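Side-chain contacts in SusD homolog (Bacteroides thetaiotaomicron VPI-5482, PDB 3FDH), which probably binds glycans at the outer membrane as a SusD/RagB-family lipoprotein, helping to capture sugars for uptake by this gut bacterium: residues I29-F34 / Y83-N88; I93-C96 / G100-H103. All coordinates share one frame; numbering follows the deposited sequence.

Contact 1: residues I29-F34 / Y83-N88; sequences ITSTAF and YSSLKN
Ser85 OG is gripped by three groups. It lies 2.7 Å from Ser31 OG, a short hydrogen bond in which either hydroxyl could be the donor. It also bonds to Gly81 O, one turn back in its own helix, and to Asn36 ND2 from the helix of Ser31. The two serines meet hydroxyl to hydroxyl, and this is where the two segments come nearest, with Ser31 CA and Ser85 CA 6.7 Å apart. Ser31 has two modelled conformers; the bond to Ser85 belongs to the one described. In it, OG stands between backbone N and carbonyl carbon (chi1 70°) and bonds to Asp27 O. A water widens the join. It sits 3.1 Å from Ser31 OG and accepts a bond from Asn88 ND2 at 2.8 Å, so Asn88 is linked to Ser31 without touching it. Thr32 adds a looser touch, OG1 to Ser85 CB at 4.1 Å. That hydroxyl is held by Val28 O and Asn119 ND2. The interface is small and polar, and its buried hydroxyls are well satisfied. It joins helix 21-37 to helix 76-95, while helix 106-127 packs on both through Thr32 and Leu86. Strand 238-240 meets helix 21-37 at Ile29 and Ala33.

Contact 2: residues I93-C96 / G100-H103; sequences IDQC and GRDH
Gln95 O and the backbone of Gly100-His103 form the tight part of this contact. Asp102 N donates to Gln95 O at 2.8 Å. The bond is bent, 141° at the hydrogen, and the donor lies above the carbonyl plane. Gly100, having no side chain, brings its CA to 3.1 Å from Gln95 O in a CA-H...O contact. Gly100-His103 is a type I beta turn, closed by His103 N to Gly100 O. His103 ND1 donates to the same oxygen at 2.8 Å, almost in line with its C=O and close to the imidazole plane. Gly100 O therefore takes two bonds, one from His103 N and one from ND1. The ND1 bond holds the ring with its edge to the turn. On the buried side, Cys96 SG rests against Asp102 CB at 4.0 Å, and Asp102 OD2 bonds to Ser21 OG.

The outer side is looser. Gln95 and exposed Arg101 run alongside each other and point the same way, their amide and guanidinium planes 16° apart. The touch is through the aliphatic part of the arginine, with Arg101 CG 4.0 Å from Gln95 CG. Arg101 bends at chi3 (-74°), and its NE makes a weak salt bridge to Asp102 OD1 at 3.4 Å. Its NH1 bonds to Ser18 OG. The contact closes the C-terminal end of helix 76-95 with the loop that leads into helix 106-127. Helix 21-37 flanks it at Ser21 and Ile24, and Arg109 of helix 106-127 packs on Cys96.

How the contacts relate
Both contacts use helix 76-95, and they follow each other along the chain. Contact 1 lies on the middle of this helix and contact 2 at its C-terminal end. Their centres are 18 Å apart and their nearest atoms about 5 Å, without touching. Contact 1 is long-range in sequence and pairs the helix with 21-37. Contact 2 is local and turns the chain toward helix 106-127. Helix 21-37 runs past both, since its first residue, Ser21, bonds to Asp102. The centre of contact 1 is about 15 Å from the chain centre, that of contact 2 about 31 Å. Contact 1 joins two helices and contact 2 a helix end to its loop, in the helical SusD fold.

Contact 1: residues I29-F34 / Y83-N88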
loop_
_atom_site.group_PDB
_atom_site.type_symbol
_atom_site.label_atom_id
_atom_site.label_comp_id
_atom_site.label_asym_id
_atom_site.label_seq_id
_atom_site.Cartn_x
_atom_site.Cartn_y
_atom_site.Cartn_z
ATOM N N ILE A 29 -1.814 11.130 11.555
ATOM C CA ILE A 29 -1.332 11.121 10.175
ATOM C C ILE A 29 0.037 10.440 10.118
ATOM O O ILE A 29 0.330 9.592 9.238
ATOM C CB ILE A 29 -1.259 12.532 9.611
ATOM C CG1 ILE A 29 -2.670 13.132 9.519
ATOM C CG2 ILE A 29 -0.581 12.570 8.241
ATOM C CD1 ILE A 29 -2.656 14.625 9.150
ATOM N N THR A 30 0.862 10.793 11.082
ATOM C CA THR A 30 2.225 10.261 11.151
ATOM C C THR A 30 2.195 8.749 11.318
ATOM O O THR A 30 2.862 7.978 10.608
ATOM C CB THR A 30 2.984 10.861 12.320
ATOM O OG1 THR A 30 3.131 12.281 12.126
ATOM C CG2 THR A 30 4.360 10.229 12.428
ATOM N N SER A 31 1.401 8.334 12.277
ATOM C CA SER A 31 1.285 6.903 12.576
ATOM C C SER A 31 0.636 6.105 11.453
ATOM O O SER A 31 1.059 4.963 11.171
ATOM C CB SER A 31 0.581 6.660 13.918
ATOM O OG SER A 31 -0.789 6.985 13.867
ATOM N N THR A 32 -0.351 6.703 10.798
ATOM C CA THR A 32 -1.049 6.036 9.690
ATOM C C THR A 32 -0.100 5.790 8.519
ATOM O O THR A 32 -0.112 4.719 7.901
ATOM C CB THR A 32 -2.348 6.758 9.278
ATOM O OG1 THR A 32 -3.227 6.787 10.414
ATOM C CG2 THR A 32 -3.030 6.010 8.150
ATOM N N ALA A 33 0.743 6.765 8.240
ATOM C CA ALA A 33 1.692 6.647 7.124
ATOM C C ALA A 33 2.845 5.741 7.495
ATOM O O ALA A 33 3.062 4.672 6.924
ATOM C CB ALA A 33 2.196 8.020 6.718
ATOM N N PHE A 34 3.564 6.174 8.509
ATOM C CA PHE A 34 4.804 5.503 8.911
ATOM C C PHE A 34 4.675 4.064 9.437
ATOM O O PHE A 34 5.446 3.180 9.038
ATOM C CB PHE A 34 5.565 6.339 9.939
ATOM C CG PHE A 34 6.937 5.818 10.205
ATOM C CD1 PHE A 34 8.002 6.209 9.409
ATOM C CD2 PHE A 34 7.162 4.922 11.223
ATOM C CE1 PHE A 34 9.294 5.704 9.631
ATOM C CE2 PHE A 34 8.450 4.414 11.457
ATOM C CZ PHE A 34 9.512 4.817 10.650
ATOM N N TYR A 83 -5.255 0.046 15.580
ATOM C CA TYR A 83 -6.338 0.291 16.537
ATOM C C TYR A 83 -6.067 1.557 17.343
ATOM O O TYR A 83 -6.958 2.365 17.580
ATOM C CB TYR A 83 -6.597 -0.898 17.452
ATOM C CG TYR A 83 -7.474 -1.949 16.808
ATOM C CD1 TYR A 83 -8.850 -1.784 16.772
ATOM C CD2 TYR A 83 -6.929 -3.113 16.266
ATOM C CE1 TYR A 83 -9.668 -2.734 16.208
ATOM C CE2 TYR A 83 -7.745 -4.084 15.677
ATOM C CZ TYR A 83 -9.118 -3.885 15.651
ATOM O OH TYR A 83 -9.978 -4.808 15.082
ATOM N N SER A 84 -4.814 1.766 17.683
ATOM C CA SER A 84 -4.428 2.985 18.415
ATOM C C SER A 84 -4.728 4.263 17.602
ATOM O O SER A 84 -5.218 5.257 18.121
ATOM C CB SER A 84 -2.933 2.959 18.763
ATOM O OG SER A 84 -2.578 4.181 19.401
ATOM N N SER A 85 -4.388 4.224 16.324
ATOM C CA SER A 85 -4.584 5.374 15.435
ATOM C C SER A 85 -6.064 5.605 15.221
ATOM O O SER A 85 -6.511 6.740 15.156
ATOM C CB SER A 85 -3.871 5.169 14.099
ATOM O OG SER A 85 -2.492 4.970 14.282
ATOM N N LEU A 86 -6.828 4.508 15.182
ATOM C CA LEU A 86 -8.290 4.568 15.013
ATOM C C LEU A 86 -8.919 5.208 16.231
ATOM O O LEU A 86 -9.765 6.088 16.125
ATOM C CB LEU A 86 -8.903 3.179 14.769
ATOM C CG LEU A 86 -10.433 3.066 14.695
ATOM C CD1 LEU A 86 -10.972 3.997 13.650
ATOM C CD2 LEU A 86 -10.922 1.620 14.393
ATOM N N LYS A 87 -8.471 4.778 17.391
ATOM C CA LYS A 87 -8.990 5.314 18.641
ATOM C C LYS A 87 -8.760 6.811 18.694
ATOM O O LYS A 87 -9.643 7.568 19.060
ATOM C CB LYS A 87 -8.300 4.653 19.839
ATOM C CG LYS A 87 -8.784 5.130 21.206
ATOM C CD LYS A 87 -8.024 4.429 22.334
ATOM N N ASN A 88 -7.557 7.213 18.325
ATOM C CA ASN A 88 -7.158 8.616 18.387
ATOM C C ASN A 88 -8.018 9.443 17.432
ATOM O O ASN A 88 -8.475 10.532 17.769
ATOM C CB ASN A 88 -5.658 8.799 18.063
ATOM C CG ASN A 88 -4.758 8.350 19.186
ATOM O OD1 ASN A 88 -5.192 8.266 20.341
ATOM N ND2 ASN A 88 -3.480 8.078 18.870
HETATM O O HOH W 1 -2.348 8.032 16.353
#

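Contact 2: residues I93-C96 / G100-H103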
loop_
_atom_site.group_PDB
_atom_site.type_symbol
_atom_site.label_atom_id
_atom_site.label_comp_id
_atom_site.label_asym_id
_atom_site.label_seq_id
_atom_site.Cartn_x
_atom_site.Cartn_y
_atom_site.Cartn_z
ATOM N N ILE A 93 -12.820 13.081 16.586
ATOM C CA ILE A 93 -14.163 13.198 16.016
ATOM C C ILE A 93 -15.114 13.611 17.107
ATOM O O ILE A 93 -15.972 14.470 16.918
ATOM C CB ILE A 93 -14.627 11.905 15.322
ATOM C CG1 ILE A 93 -13.717 11.604 14.117
ATOM C CG2 ILE A 93 -16.101 12.045 14.949
ATOM C CD1 ILE A 93 -13.953 10.287 13.446
ATOM N N ASP A 94 -14.917 13.025 18.272
ATOM C CA ASP A 94 -15.740 13.366 19.433
ATOM C C ASP A 94 -15.423 14.760 19.947
ATOM O O ASP A 94 -16.315 15.549 20.226
ATOM C CB ASP A 94 -15.595 12.371 20.577
ATOM C CG ASP A 94 -16.320 11.059 20.305
ATOM O OD1 ASP A 94 -17.068 10.965 19.299
ATOM O OD2 ASP A 94 -16.136 10.127 21.115
ATOM N N GLN A 95 -14.141 15.058 20.058
ATOM C CA GLN A 95 -13.740 16.382 20.567
ATOM C C GLN A 95 -14.235 17.500 19.663
ATOM O O GLN A 95 -14.509 18.601 20.130
ATOM C CB GLN A 95 -12.230 16.495 20.757
ATOM C CG GLN A 95 -11.743 15.699 21.947
ATOM C CD GLN A 95 -10.259 15.875 22.240
ATOM O OE1 GLN A 95 -9.566 16.686 21.628
ATOM N NE2 GLN A 95 -9.772 15.096 23.166
ATOM N N CYS A 96 -14.428 17.177 18.383
ATOM C CA CYS A 96 -14.790 18.194 17.383
ATOM C C CYS A 96 -16.281 18.330 17.216
ATOM O O CYS A 96 -16.768 19.194 16.474
ATOM C CB CYS A 96 -14.145 17.912 16.040
ATOM S SG CYS A 96 -12.418 18.247 16.046
ATOM N N GLY A 100 -17.997 18.968 22.452
ATOM C CA GLY A 100 -16.552 18.696 22.449
ATOM C C GLY A 100 -15.713 19.933 22.711
ATOM O O GLY A 100 -16.091 21.045 22.385
ATOM N N ARG A 101 -14.549 19.730 23.300
ATOM C CA ARG A 101 -13.637 20.848 23.574
ATOM C C ARG A 101 -13.219 21.566 22.300
ATOM O O ARG A 101 -12.847 22.749 22.323
ATOM C CB ARG A 101 -12.373 20.399 24.304
ATOM C CG ARG A 101 -11.543 19.399 23.550
ATOM C CD ARG A 101 -10.176 19.272 24.141
ATOM N NE ARG A 101 -9.336 20.423 23.829
ATOM C CZ ARG A 101 -8.171 20.642 24.412
ATOM N NH1 ARG A 101 -7.774 19.813 25.361
ATOM N NH2 ARG A 101 -7.424 21.683 24.081
ATOM N N ASP A 102 -13.290 20.845 21.190
ATOM C CA ASP A 102 -12.857 21.397 19.914
ATOM C C ASP A 102 -14.018 21.662 18.978
ATOM O O ASP A 102 -13.862 21.712 17.774
ATOM C CB ASP A 102 -11.835 20.486 19.258
ATOM C CG ASP A 102 -10.556 20.401 20.037
ATOM O OD1 ASP A 102 -10.218 21.402 20.708
ATOM O OD2 ASP A 102 -9.898 19.347 19.995
ATOM N N HIS A 103 -15.193 21.805 19.551
ATOM C CA HIS A 103 -16.378 22.155 18.757
ATOM C C HIS A 103 -16.069 23.284 17.784
ATOM O O HIS A 103 -15.433 24.267 18.127
ATOM C CB HIS A 103 -17.539 22.582 19.659
ATOM C CG HIS A 103 -17.237 23.785 20.511
ATOM N ND1 HIS A 103 -16.531 23.703 21.697
ATOM C CD2 HIS A 103 -17.550 25.094 20.354
ATOM C CE1 HIS A 103 -16.417 24.909 22.225
ATOM N NE2 HIS A 103 -17.028 25.771 21.431
#